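Phikz039 (Pseudomonas phage phikz, PDB 3ZBQ) belongs to the phage branch of the tubulin/FtsZ-like proteins, known as PhuZ, and holds guanosine-5'-diphosphate in a Rossmann-like nucleotide-binding domain. Local coordinates at residues A94-G105 with E125-S134; T7-F17 with F23-D34. One frame throughout, in Å; residues are numbered along the deposited sequence.

Contact 1: residues A94-G105 with E125-S134. With GDP (guanosine-5'-diphosphate), chain B.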
loop_
_atom_site.group_PDB
_atom_site.type_symbol
_atom_site.label_atom_id
_atom_site.label_comp_id
_atom_site.label_asym_id
_atom_site.label_seq_id
_atom_site.Cartn_x
_atom_site.Cartn_y
_atom_site.Cartn_z
ATOM N N ALA A 94 3.941 2.856 -16.474
ATOM C CA ALA A 94 2.685 2.282 -15.992
ATOM C C ALA A 94 2.183 1.159 -16.879
ATOM O O ALA A 94 2.339 1.202 -18.103
ATOM C CB ALA A 94 1.611 3.363 -15.894
ATOM N N GLY A 95 1.557 0.162 -16.258
ATOM C CA GLY A 95 0.847 -0.863 -17.002
ATOM C C GLY A 95 -0.616 -0.492 -17.195
ATOM O O GLY A 95 -1.064 0.553 -16.704
ATOM N N ASP A 96 -1.369 -1.334 -17.902
ATOM C CA ASP A 96 -2.814 -1.138 -18.008
ATOM C C ASP A 96 -3.452 -1.119 -16.616
ATOM O O ASP A 96 -4.422 -0.401 -16.379
ATOM C CB ASP A 96 -3.462 -2.232 -18.872
ATOM C CG ASP A 96 -3.129 -2.094 -20.351
ATOM O OD1 ASP A 96 -2.989 -0.947 -20.837
ATOM O OD2 ASP A 96 -3.022 -3.141 -21.028
ATOM N N THR A 97 -2.873 -1.895 -15.698
ATOM C CA THR A 97 -3.211 -1.843 -14.281
ATOM C C THR A 97 -1.906 -1.746 -13.508
ATOM O O THR A 97 -0.850 -2.113 -14.024
ATOM C CB THR A 97 -3.976 -3.095 -13.822
ATOM O OG1 THR A 97 -3.242 -4.271 -14.201
ATOM C CG2 THR A 97 -5.365 -3.131 -14.461
ATOM N N ASN A 98 -1.970 -1.234 -12.284
ATOM C CA ASN A 98 -0.753 -1.000 -11.512
ATOM C C ASN A 98 -0.973 -1.333 -10.055
ATOM O O ASN A 98 -1.987 -0.941 -9.466
ATOM C CB ASN A 98 -0.309 0.455 -11.652
ATOM C CG ASN A 98 -0.028 0.827 -13.085
ATOM O OD1 ASN A 98 1.092 0.633 -13.564
ATOM N ND2 ASN A 98 -1.064 1.294 -13.807
ATOM N N ILE A 99 -0.024 -2.056 -9.471
ATOM C CA ILE A 99 -0.132 -2.447 -8.082
ATOM C C ILE A 99 1.115 -1.927 -7.389
ATOM O O ILE A 99 2.217 -2.148 -7.862
ATOM C CB ILE A 99 -0.230 -3.982 -7.915
ATOM C CG1 ILE A 99 -1.382 -4.536 -8.766
ATOM C CG2 ILE A 99 -0.436 -4.350 -6.447
ATOM C CD1 ILE A 99 -1.568 -6.038 -8.672
ATOM N N VAL A 100 0.920 -1.182 -6.311
ATOM C CA VAL A 100 2.031 -0.607 -5.553
ATOM C C VAL A 100 2.015 -1.166 -4.127
ATOM O O VAL A 100 0.989 -1.100 -3.439
ATOM C CB VAL A 100 1.927 0.941 -5.521
ATOM C CG1 VAL A 100 3.202 1.565 -4.940
ATOM C CG2 VAL A 100 1.681 1.492 -6.915
ATOM N N VAL A 101 3.164 -1.673 -3.664
ATOM C CA VAL A 101 3.237 -2.442 -2.417
ATOM C C VAL A 101 4.244 -1.836 -1.459
ATOM O O VAL A 101 5.397 -1.614 -1.846
ATOM C CB VAL A 101 3.655 -3.905 -2.689
ATOM C CG1 VAL A 101 3.554 -4.746 -1.434
ATOM C CG2 VAL A 101 2.784 -4.502 -3.805
ATOM N N TYR A 102 3.817 -1.571 -0.219
ATOM C CA TYR A 102 4.677 -0.883 0.769
ATOM C C TYR A 102 4.080 -0.885 2.171
ATOM O O TYR A 102 2.871 -1.044 2.351
ATOM C CB TYR A 102 4.915 0.576 0.337
ATOM C CG TYR A 102 3.632 1.323 0.007
ATOM C CD1 TYR A 102 3.038 1.197 -1.243
ATOM C CD2 TYR A 102 3.021 2.158 0.945
ATOM C CE1 TYR A 102 1.871 1.865 -1.554
ATOM C CE2 TYR A 102 1.847 2.842 0.638
ATOM C CZ TYR A 102 1.281 2.689 -0.613
ATOM O OH TYR A 102 0.109 3.349 -0.950
ATOM N N SER A 103 4.932 -0.697 3.178
ATOM C CA SER A 103 4.451 -0.569 4.543
ATOM C C SER A 103 4.035 0.873 4.811
ATOM O O SER A 103 4.508 1.797 4.152
ATOM C CB SER A 103 5.554 -0.960 5.522
ATOM O OG SER A 103 6.667 -0.100 5.368
ATOM N N MET A 104 3.168 1.064 5.799
ATOM C CA MET A 104 2.774 2.401 6.222
ATOM C C MET A 104 3.644 2.947 7.361
ATOM O O MET A 104 3.723 4.162 7.561
ATOM C CB MET A 104 1.317 2.383 6.673
ATOM C CG MET A 104 0.365 2.058 5.547
ATOM S SD MET A 104 -1.297 1.643 6.137
ATOM C CE MET A 104 -1.831 3.214 6.804
ATOM N N GLY A 105 4.267 2.057 8.114
ATOM C CA GLY A 105 4.983 2.474 9.317
ATOM C C GLY A 105 6.452 2.777 9.114
ATOM O O GLY A 105 7.141 3.231 10.037
ATOM N N GLU A 125 -3.867 6.721 -14.808
ATOM C CA GLU A 125 -3.695 5.272 -14.664
ATOM C C GLU A 125 -4.597 4.672 -13.587
ATOM O O GLU A 125 -5.112 5.380 -12.709
ATOM C CB GLU A 125 -2.232 4.920 -14.354
ATOM C CG GLU A 125 -1.211 5.555 -15.286
ATOM C CD GLU A 125 -1.242 4.997 -16.700
ATOM O OE1 GLU A 125 -1.858 3.936 -16.933
ATOM O OE2 GLU A 125 -0.613 5.618 -17.583
ATOM N N VAL A 126 -4.768 3.357 -13.673
ATOM C CA VAL A 126 -5.535 2.568 -12.722
ATOM C C VAL A 126 -4.546 1.935 -11.747
ATOM O O VAL A 126 -3.613 1.215 -12.149
ATOM C CB VAL A 126 -6.290 1.449 -13.443
ATOM C CG1 VAL A 126 -6.907 0.473 -12.444
ATOM C CG2 VAL A 126 -7.357 2.053 -14.355
ATOM N N VAL A 127 -4.750 2.211 -10.466
ATOM C CA VAL A 127 -3.770 1.852 -9.444
ATOM C C VAL A 127 -4.451 1.253 -8.217
ATOM O O VAL A 127 -5.493 1.744 -7.767
ATOM C CB VAL A 127 -2.966 3.094 -8.978
ATOM C CG1 VAL A 127 -1.810 2.680 -8.026
ATOM C CG2 VAL A 127 -2.411 3.880 -10.164
ATOM N N VAL A 128 -3.852 0.200 -7.668
ATOM C CA VAL A 128 -4.266 -0.330 -6.371
ATOM C C VAL A 128 -3.031 -0.420 -5.478
ATOM O O VAL A 128 -1.958 -0.782 -5.949
ATOM C CB VAL A 128 -4.892 -1.732 -6.515
ATOM C CG1 VAL A 128 -5.078 -2.382 -5.151
ATOM C CG2 VAL A 128 -6.228 -1.632 -7.253
ATOM N N SER A 129 -3.176 -0.071 -4.207
ATOM C CA SER A 129 -2.079 -0.222 -3.251
ATOM C C SER A 129 -2.335 -1.389 -2.321
ATOM O O SER A 129 -3.459 -1.571 -1.827
ATOM C CB SER A 129 -1.894 1.045 -2.413
ATOM O OG SER A 129 -1.244 2.055 -3.163
ATOM N N VAL A 130 -1.285 -2.160 -2.057
ATOM C CA VAL A 130 -1.338 -3.198 -1.034
ATOM C C VAL A 130 -0.391 -2.749 0.083
ATOM O O VAL A 130 0.809 -2.584 -0.139
ATOM C CB VAL A 130 -0.966 -4.593 -1.604
ATOM C CG1 VAL A 130 -1.062 -5.648 -0.518
ATOM C CG2 VAL A 130 -1.915 -4.962 -2.766
ATOM N N VAL A 131 -0.955 -2.473 1.258
ATOM C CA VAL A 131 -0.220 -1.770 2.318
ATOM C C VAL A 131 -0.296 -2.463 3.675
ATOM O O VAL A 131 -1.196 -3.269 3.921
ATOM C CB VAL A 131 -0.697 -0.298 2.443
ATOM C CG1 VAL A 131 -0.639 0.399 1.072
ATOM C CG2 VAL A 131 -2.134 -0.231 2.994
ATOM N N ILE A 132 0.662 -2.139 4.553
ATOM C CA ILE A 132 0.778 -2.762 5.878
ATOM C C ILE A 132 0.817 -1.716 6.991
ATOM O O ILE A 132 1.727 -0.878 7.037
ATOM C CB ILE A 132 2.057 -3.638 5.986
ATOM C CG1 ILE A 132 2.094 -4.677 4.861
ATOM C CG2 ILE A 132 2.140 -4.326 7.352
ATOM C CD1 ILE A 132 3.459 -5.325 4.653
ATOM N N GLY A 133 -0.163 -1.763 7.893
ATOM C CA GLY A 133 -0.174 -0.848 9.026
ATOM C C GLY A 133 0.614 -1.415 10.196
ATOM O O GLY A 133 0.591 -2.625 10.436
ATOM N N SER A 134 1.327 -0.556 10.921
ATOM C CA SER A 134 2.064 -1.010 12.103
ATOM C C SER A 134 2.141 0.091 13.148
ATOM O O SER A 134 1.916 1.270 12.853
ATOM C CB SER A 134 3.464 -1.529 11.735
ATOM O OG SER A 134 4.308 -0.496 11.242
HETATM P PB GDP B . 10.887 1.219 4.723
HETATM O O1B GDP B . 12.028 0.503 4.047
HETATM O O2B GDP B . 9.704 1.335 3.783
HETATM O O3B GDP B . 11.297 2.582 5.223
HETATM O O3A GDP B . 10.383 0.410 6.018
HETATM P PA GDP B . 10.131 -1.176 6.108
HETATM O O1A GDP B . 11.341 -2.052 5.883
HETATM O O2A GDP B . 8.991 -1.571 5.193
HETATM O "O5'" GDP B . 9.673 -1.338 7.627
HETATM C "C5'" GDP B . 8.591 -0.584 8.160
HETATM C "C4'" GDP B . 7.653 -1.524 8.914
HETATM O "O4'" GDP B . 7.006 -2.393 7.984
HETATM C "C3'" GDP B . 8.358 -2.451 9.886
HETATM O "O3'" GDP B . 8.500 -1.813 11.165
HETATM C "C2'" GDP B . 7.433 -3.642 9.940
HETATM O "O2'" GDP B . 6.355 -3.367 10.838
HETATM C "C1'" GDP B . 6.793 -3.677 8.571
HETATM N N9 GDP B . 7.433 -4.665 7.676
HETATM C C8 GDP B . 8.647 -4.601 7.096
HETATM N N7 GDP B . 8.871 -5.692 6.323
HETATM C C5 GDP B . 7.772 -6.471 6.388
HETATM C C6 GDP B . 7.329 -7.765 5.820
HETATM O O6 GDP B . 8.065 -8.419 5.038
HETATM N N1 GDP B . 6.101 -8.197 6.158
HETATM C C2 GDP B . 5.286 -7.514 6.989
HETATM N N2 GDP B . 4.064 -8.011 7.305
HETATM N N3 GDP B . 5.627 -6.330 7.541
HETATM C C4 GDP B . 6.833 -5.780 7.280
HETATM O O HOH W 1 -3.751 2.352 -16.182
HETATM O O HOH W 2 4.137 -0.745 8.485
#

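Contact 2: residues T7-F17 with F23-D34. With GDP (guanosine-5'-diphosphate), chain B.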
loop_
_atom_site.group_PDB
_atom_site.type_symbol
_atom_site.label_atom_id
_atom_site.label_comp_id
_atom_site.label_asym_id
_atom_site.label_seq_id
_atom_site.Cartn_x
_atom_site.Cartn_y
_atom_site.Cartn_z
ATOM N N THR A 7 -0.020 -5.573 -16.261
ATOM C CA THR A 7 0.039 -5.171 -14.866
ATOM C C THR A 7 1.488 -4.889 -14.484
ATOM O O THR A 7 2.342 -5.769 -14.619
ATOM C CB THR A 7 -0.493 -6.283 -13.938
ATOM O OG1 THR A 7 -1.851 -6.603 -14.282
ATOM C CG2 THR A 7 -0.423 -5.840 -12.487
ATOM N N ARG A 8 1.764 -3.663 -14.043
ATOM C CA ARG A 8 3.067 -3.330 -13.464
ATOM C C ARG A 8 2.935 -3.359 -11.950
ATOM O O ARG A 8 2.022 -2.749 -11.381
ATOM C CB ARG A 8 3.537 -1.933 -13.909
ATOM C CG ARG A 8 4.949 -1.527 -13.417
ATOM C CD ARG A 8 6.058 -2.194 -14.237
ATOM N NE ARG A 8 6.084 -1.704 -15.615
ATOM C CZ ARG A 8 6.743 -2.295 -16.609
ATOM N NH1 ARG A 8 7.430 -3.400 -16.382
ATOM N NH2 ARG A 8 6.701 -1.784 -17.837
ATOM N N ILE A 9 3.843 -4.058 -11.284
ATOM C CA ILE A 9 3.837 -4.044 -9.833
ATOM C C ILE A 9 5.070 -3.300 -9.341
ATOM O O ILE A 9 6.186 -3.597 -9.770
ATOM C CB ILE A 9 3.812 -5.463 -9.256
ATOM C CG1 ILE A 9 2.676 -6.279 -9.906
ATOM C CG2 ILE A 9 3.667 -5.398 -7.750
ATOM C CD1 ILE A 9 2.514 -7.707 -9.335
ATOM N N TYR A 10 4.851 -2.314 -8.474
ATOM C CA TYR A 10 5.934 -1.515 -7.897
ATOM C C TYR A 10 6.119 -1.906 -6.438
ATOM O O TYR A 10 5.252 -1.614 -5.596
ATOM C CB TYR A 10 5.596 -0.016 -7.968
ATOM C CG TYR A 10 5.371 0.536 -9.366
ATOM C CD1 TYR A 10 4.137 0.423 -9.989
ATOM C CD2 TYR A 10 6.386 1.206 -10.038
ATOM C CE1 TYR A 10 3.923 0.947 -11.262
ATOM C CE2 TYR A 10 6.185 1.728 -11.306
ATOM C CZ TYR A 10 4.952 1.594 -11.910
ATOM O OH TYR A 10 4.761 2.109 -13.175
ATOM N N PHE A 11 7.251 -2.543 -6.131
ATOM C CA PHE A 11 7.569 -2.949 -4.769
ATOM C C PHE A 11 8.478 -1.880 -4.162
ATOM O O PHE A 11 9.576 -1.651 -4.661
ATOM C CB PHE A 11 8.292 -4.303 -4.762
ATOM C CG PHE A 11 7.411 -5.472 -5.138
ATOM C CD1 PHE A 11 6.380 -5.883 -4.295
ATOM C CD2 PHE A 11 7.617 -6.161 -6.330
ATOM C CE1 PHE A 11 5.565 -6.959 -4.640
ATOM C CE2 PHE A 11 6.807 -7.237 -6.683
ATOM C CZ PHE A 11 5.782 -7.637 -5.845
ATOM N N CYS A 12 8.011 -1.223 -3.100
ATOM C CA CYS A 12 8.691 -0.049 -2.560
ATOM C C CYS A 12 9.091 -0.219 -1.102
ATOM O O CYS A 12 8.286 -0.653 -0.264
ATOM C CB CYS A 12 7.815 1.205 -2.694
ATOM S SG CYS A 12 7.116 1.467 -4.334
ATOM N N GLY A 13 10.329 0.153 -0.801
ATOM C CA GLY A 13 10.849 0.069 0.555
ATOM C C GLY A 13 11.081 -1.369 0.981
ATOM O O GLY A 13 10.873 -2.284 0.191
ATOM N N GLY A 14 11.489 -1.570 2.232
ATOM C CA GLY A 14 11.823 -2.897 2.727
ATOM C C GLY A 14 10.703 -3.918 2.629
ATOM O O GLY A 14 10.894 -5.004 2.082
ATOM N N ALA A 15 9.530 -3.569 3.148
ATOM C CA ALA A 15 8.412 -4.494 3.145
ATOM C C ALA A 15 8.077 -4.867 1.707
ATOM O O ALA A 15 7.767 -6.015 1.423
ATOM C CB ALA A 15 7.196 -3.892 3.838
ATOM N N GLY A 16 8.158 -3.891 0.810
ATOM C CA GLY A 16 7.864 -4.118 -0.601
ATOM C C GLY A 16 8.869 -5.082 -1.200
ATOM O O GLY A 16 8.494 -6.001 -1.918
ATOM N N PHE A 17 10.149 -4.882 -0.884
ATOM C CA PHE A 17 11.201 -5.787 -1.353
ATOM C C PHE A 17 11.009 -7.223 -0.859
ATOM O O PHE A 17 11.218 -8.179 -1.606
ATOM C CB PHE A 17 12.585 -5.273 -0.916
ATOM C CG PHE A 17 13.192 -4.266 -1.869
ATOM C CD1 PHE A 17 12.454 -3.167 -2.316
ATOM C CD2 PHE A 17 14.503 -4.416 -2.304
ATOM C CE1 PHE A 17 13.025 -2.233 -3.191
ATOM C CE2 PHE A 17 15.077 -3.499 -3.168
ATOM C CZ PHE A 17 14.347 -2.400 -3.607
ATOM N N PHE A 23 7.086 -13.146 -3.814
ATOM C CA PHE A 23 6.122 -13.190 -4.916
ATOM C C PHE A 23 6.806 -13.543 -6.233
ATOM O O PHE A 23 6.151 -13.702 -7.267
ATOM C CB PHE A 23 5.421 -11.835 -5.042
ATOM C CG PHE A 23 4.254 -11.835 -5.996
ATOM C CD1 PHE A 23 3.118 -12.584 -5.719
ATOM C CD2 PHE A 23 4.291 -11.080 -7.159
ATOM C CE1 PHE A 23 2.031 -12.578 -6.586
ATOM C CE2 PHE A 23 3.208 -11.073 -8.036
ATOM C CZ PHE A 23 2.083 -11.822 -7.746
ATOM N N HIS A 24 8.127 -13.672 -6.195
ATOM C CA HIS A 24 8.889 -13.840 -7.427
ATOM C C HIS A 24 8.475 -15.066 -8.242
ATOM O O HIS A 24 8.370 -16.176 -7.715
ATOM C CB HIS A 24 10.384 -13.908 -7.152
ATOM C CG HIS A 24 11.190 -14.183 -8.379
ATOM N ND1 HIS A 24 11.466 -13.213 -9.320
ATOM C CD2 HIS A 24 11.738 -15.330 -8.844
ATOM C CE1 HIS A 24 12.172 -13.748 -10.302
ATOM N NE2 HIS A 24 12.349 -15.030 -10.038
ATOM N N GLY A 25 8.254 -14.860 -9.535
ATOM C CA GLY A 25 7.842 -15.945 -10.407
ATOM C C GLY A 25 6.345 -15.953 -10.652
ATOM O O GLY A 25 5.865 -16.626 -11.562
ATOM N N TYR A 26 5.604 -15.203 -9.841
ATOM C CA TYR A 26 4.156 -15.109 -10.017
ATOM C C TYR A 26 3.792 -14.044 -11.038
ATOM O O TYR A 26 2.656 -13.987 -11.517
ATOM C CB TYR A 26 3.476 -14.816 -8.684
ATOM C CG TYR A 26 3.323 -16.029 -7.808
ATOM C CD1 TYR A 26 4.410 -16.559 -7.119
ATOM C CD2 TYR A 26 2.091 -16.659 -7.679
ATOM C CE1 TYR A 26 4.271 -17.677 -6.323
ATOM C CE2 TYR A 26 1.940 -17.774 -6.885
ATOM C CZ TYR A 26 3.034 -18.279 -6.209
ATOM O OH TYR A 26 2.894 -19.391 -5.415
ATOM N N HIS A 27 4.763 -13.204 -11.376
ATOM C CA HIS A 27 4.533 -12.136 -12.347
ATOM C C HIS A 27 5.857 -11.571 -12.825
ATOM O O HIS A 27 6.742 -11.290 -12.021
ATOM C CB HIS A 27 3.699 -11.017 -11.721
ATOM C CG HIS A 27 3.144 -10.046 -12.714
ATOM N ND1 HIS A 27 2.195 -10.405 -13.649
ATOM C CD2 HIS A 27 3.396 -8.731 -12.912
ATOM C CE1 HIS A 27 1.891 -9.349 -14.386
ATOM N NE2 HIS A 27 2.604 -8.322 -13.961
ATOM N N GLU A 28 5.991 -11.391 -14.132
ATOM C CA GLU A 28 7.257 -10.943 -14.697
ATOM C C GLU A 28 7.472 -9.438 -14.554
ATOM O O GLU A 28 8.584 -8.977 -14.266
ATOM C CB GLU A 28 7.355 -11.355 -16.169
ATOM C CG GLU A 28 7.513 -12.853 -16.387
ATOM C CD GLU A 28 7.419 -13.245 -17.852
ATOM O OE1 GLU A 28 7.239 -12.344 -18.701
ATOM O OE2 GLU A 28 7.520 -14.456 -18.152
ATOM N N ASP A 29 6.401 -8.671 -14.731
ATOM C CA ASP A 29 6.523 -7.219 -14.858
ATOM C C ASP A 29 6.502 -6.517 -13.515
ATOM O O ASP A 29 5.578 -5.766 -13.198
ATOM C CB ASP A 29 5.414 -6.678 -15.763
ATOM C CG ASP A 29 5.476 -7.268 -17.159
ATOM O OD1 ASP A 29 6.596 -7.374 -17.698
ATOM O OD2 ASP A 29 4.417 -7.632 -17.705
ATOM N N VAL A 30 7.540 -6.762 -12.727
ATOM C CA VAL A 30 7.648 -6.167 -11.413
ATOM C C VAL A 30 8.904 -5.305 -11.350
ATOM O O VAL A 30 9.863 -5.502 -12.113
ATOM C CB VAL A 30 7.727 -7.245 -10.302
ATOM C CG1 VAL A 30 6.549 -8.205 -10.371
ATOM C CG2 VAL A 30 9.031 -8.014 -10.398
ATOM N N CYS A 31 8.902 -4.344 -10.435
ATOM C CA CYS A 31 10.064 -3.496 -10.253
ATOM C C CYS A 31 10.170 -3.074 -8.805
ATOM O O CYS A 31 9.197 -3.184 -8.038
ATOM C CB CYS A 31 10.036 -2.288 -11.195
ATOM S SG CYS A 31 8.680 -1.126 -10.920
ATOM N N TYR A 32 11.358 -2.604 -8.434
ATOM C CA TYR A 32 11.695 -2.348 -7.041
ATOM C C TYR A 32 12.327 -0.977 -6.881
ATOM O O TYR A 32 13.241 -0.618 -7.623
ATOM C CB TYR A 32 12.715 -3.365 -6.556
ATOM C CG TYR A 32 12.254 -4.797 -6.511
ATOM C CD1 TYR A 32 12.327 -5.611 -7.640
ATOM C CD2 TYR A 32 11.800 -5.355 -5.325
ATOM C CE1 TYR A 32 11.934 -6.941 -7.588
ATOM C CE2 TYR A 32 11.395 -6.681 -5.268
ATOM C CZ TYR A 32 11.470 -7.462 -6.399
ATOM O OH TYR A 32 11.081 -8.778 -6.336
ATOM N N ILE A 33 11.845 -0.217 -5.903
ATOM C CA ILE A 33 12.366 1.117 -5.639
ATOM C C ILE A 33 12.600 1.275 -4.143
ATOM O O ILE A 33 11.702 1.044 -3.335
ATOM C CB ILE A 33 11.398 2.232 -6.114
ATOM C CG1 ILE A 33 10.895 1.972 -7.540
ATOM C CG2 ILE A 33 12.071 3.600 -6.037
ATOM C CD1 ILE A 33 9.645 1.144 -7.588
ATOM N N ASP A 34 13.809 1.674 -3.770
ATOM C CA ASP A 34 14.144 1.826 -2.356
ATOM C C ASP A 34 15.224 2.880 -2.191
ATOM O O ASP A 34 15.724 3.442 -3.173
ATOM C CB ASP A 34 14.635 0.494 -1.788
ATOM C CG ASP A 34 14.466 0.390 -0.278
ATOM O OD1 ASP A 34 14.202 1.422 0.388
ATOM O OD2 ASP A 34 14.597 -0.741 0.240
HETATM P PB GDP B . 10.887 1.219 4.723
HETATM O O1B GDP B . 12.028 0.503 4.047
HETATM O O2B GDP B . 9.704 1.335 3.783
HETATM O O3B GDP B . 11.297 2.582 5.223
HETATM O O3A GDP B . 10.383 0.410 6.018
HETATM P PA GDP B . 10.131 -1.176 6.108
HETATM O O1A GDP B . 11.341 -2.052 5.883
HETATM O O2A GDP B . 8.991 -1.571 5.193
HETATM O "O5'" GDP B . 9.673 -1.338 7.627
HETATM C "C5'" GDP B . 8.591 -0.584 8.160
HETATM C "C4'" GDP B . 7.653 -1.524 8.914
HETATM O "O4'" GDP B . 7.006 -2.393 7.984
HETATM C "C3'" GDP B . 8.358 -2.451 9.886
HETATM O "O3'" GDP B . 8.500 -1.813 11.165
HETATM C "C2'" GDP B . 7.433 -3.642 9.940
HETATM O "O2'" GDP B . 6.355 -3.367 10.838
HETATM C "C1'" GDP B . 6.793 -3.677 8.571
HETATM N N9 GDP B . 7.433 -4.665 7.676
HETATM C C8 GDP B . 8.647 -4.601 7.096
HETATM N N7 GDP B . 8.871 -5.692 6.323
HETATM C C5 GDP B . 7.772 -6.471 6.388
HETATM C C6 GDP B . 7.329 -7.765 5.820
HETATM O O6 GDP B . 8.065 -8.419 5.038
HETATM N N1 GDP B . 6.101 -8.197 6.158
HETATM C C2 GDP B . 5.286 -7.514 6.989
HETATM N N2 GDP B . 4.064 -8.011 7.305
HETATM N N3 GDP B . 5.627 -6.330 7.541
HETATM C C4 GDP B . 6.833 -5.780 7.280
HETATM O O HOH W 3 1.715 -7.707 -17.100
HETATM O O HOH W 4 9.237 -4.070 -14.564
#

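Contact 1: residues A94-G105 with E125-S134
V131 lies against one face of the Y102 ring and S129 meets the ring's hydroxyl at its edge. The CG1 methyl of V131 makes a CH-pi contact, 3.7 Å from the centroid of the Y102 ring and displaced from the centre toward the rim. With its CG between backbone N and carbonyl carbon (chi1 51°), Y102 lays its ring back along the sheet toward S129, where Y102 OH and S129 OG share a hydrogen bond of 2.9 Å. M104 touches the other methyl of V131: with its CG beside the backbone N (chi1 -65°) and SD extended beyond it, the chain crosses V131 obliquely and rests SD 3.8 Å from V131 CG2. On the face carrying I99, V101 and V130, I99 and V130 run side by side and meet through their CG2 methyls.

Strands 97-103 and 127-133 are parallel neighbours joined by the crossover helix 109-122, a beta-alpha-beta unit of the Rossmann-like nucleotide-binding domain. Regular backbone bonds run from V128 N to N98 O as far as Y102 N to V130 O, the bond from I132 N to Y102 O is weak, and M104 N closes tightly on I132 O at 2.7 Å.

At the start of the pair the N98 amide ties G95 of the preceding loop to V126 across the contact. Its ND2 reaches V126 O at 3.0 Å, with that oxygen in the amide plane, and also donates to G95 O from above the carbonyl plane; OD1 accepts from G95 N. E125 folds its carboxylate onto A94, CD 3.4 Å from CB, while OE1 forms a salt bridge with K4.

The far end lines the ligand pocket. S103 OG donates to GDP O2A, I132 CD1 touches the guanine at C2, and a water joins G105 N, I132 O and S134 OG.

Contact 2: residues T7-F17 with F23-D34
The glycine-rich turn after the first strand of the tubulin/FtsZ-like nucleotide-binding domain belongs to this contact, within the beta-alpha-beta unit of strand 7-12, helix 13-23 and strand 30-34. G14 N donates to GDP O1B at 2.8 Å and A15 N to O2A of the same ligand. G13 has positive phi, and its N donates to I33 O, the last backbone bond of the pair before the chain turns to the phosphates.

The two strands are parallel, their backbone bonds running from I9 N with D29 O up to that G13 bond. On the face bearing I9, F11 and Y32, the latter two form an aromatic cluster with F17 of the helix. F11 and Y32 point the same way with planes 30° apart, but slide past each other and barely overlap. Y32 instead turns its edge to F17, planes at 70° and centroids 5.0 Å apart, its CD2 above the middle of that ring; D34 OD2, hydrogen-bonded to N39, lies over the opposite face. F23, its CG anti to N (chi1 -171°), brings CD2 to the edge of F11 in the plane of that ring, 4.0 Å from CZ, and touches I9 CD1 with CE2.

On the other face C31 SG approaches the Y10 ring obliquely, 3.4 Å from CD2, and I33 CD1 comes to the edge of the same ring. At the strand starts, R8 NH1 and D29 OD1 are 4.3 Å apart, the oxygen well out of the guanidinium plane, so only their charges are near; R8 NE is bonded to P93 O. The H27 imidazole crosses T7 and donates from NE2 to T7 O at 2.6 Å, the oxygen lying in the ring plane.

Overall arrangement
Contacts 1 and 2 are two beta-alpha-beta units, in series along the chain and joined in one sheet, with strand 7-12 lying beside strand 97-103; their centres are about 10 Å apart. Across that seam Y10 N reaches I99 O at 2.7 Å, probably a hydrogen bond, and the hydroxyls T7 OG1 and T97 OG1 are likewise 2.7 Å apart. Helix 109-122, the crossover of contact 1, also packs on Y10, C12 and I33 of contact 2. Both open onto GDP at the ends of their strands: 7-17 and 94-105 meet at its alpha-phosphate, while 125-134 reaches the guanine. A107, S108, G109, R18 and N179 add further hydrogen bonds to the ligand.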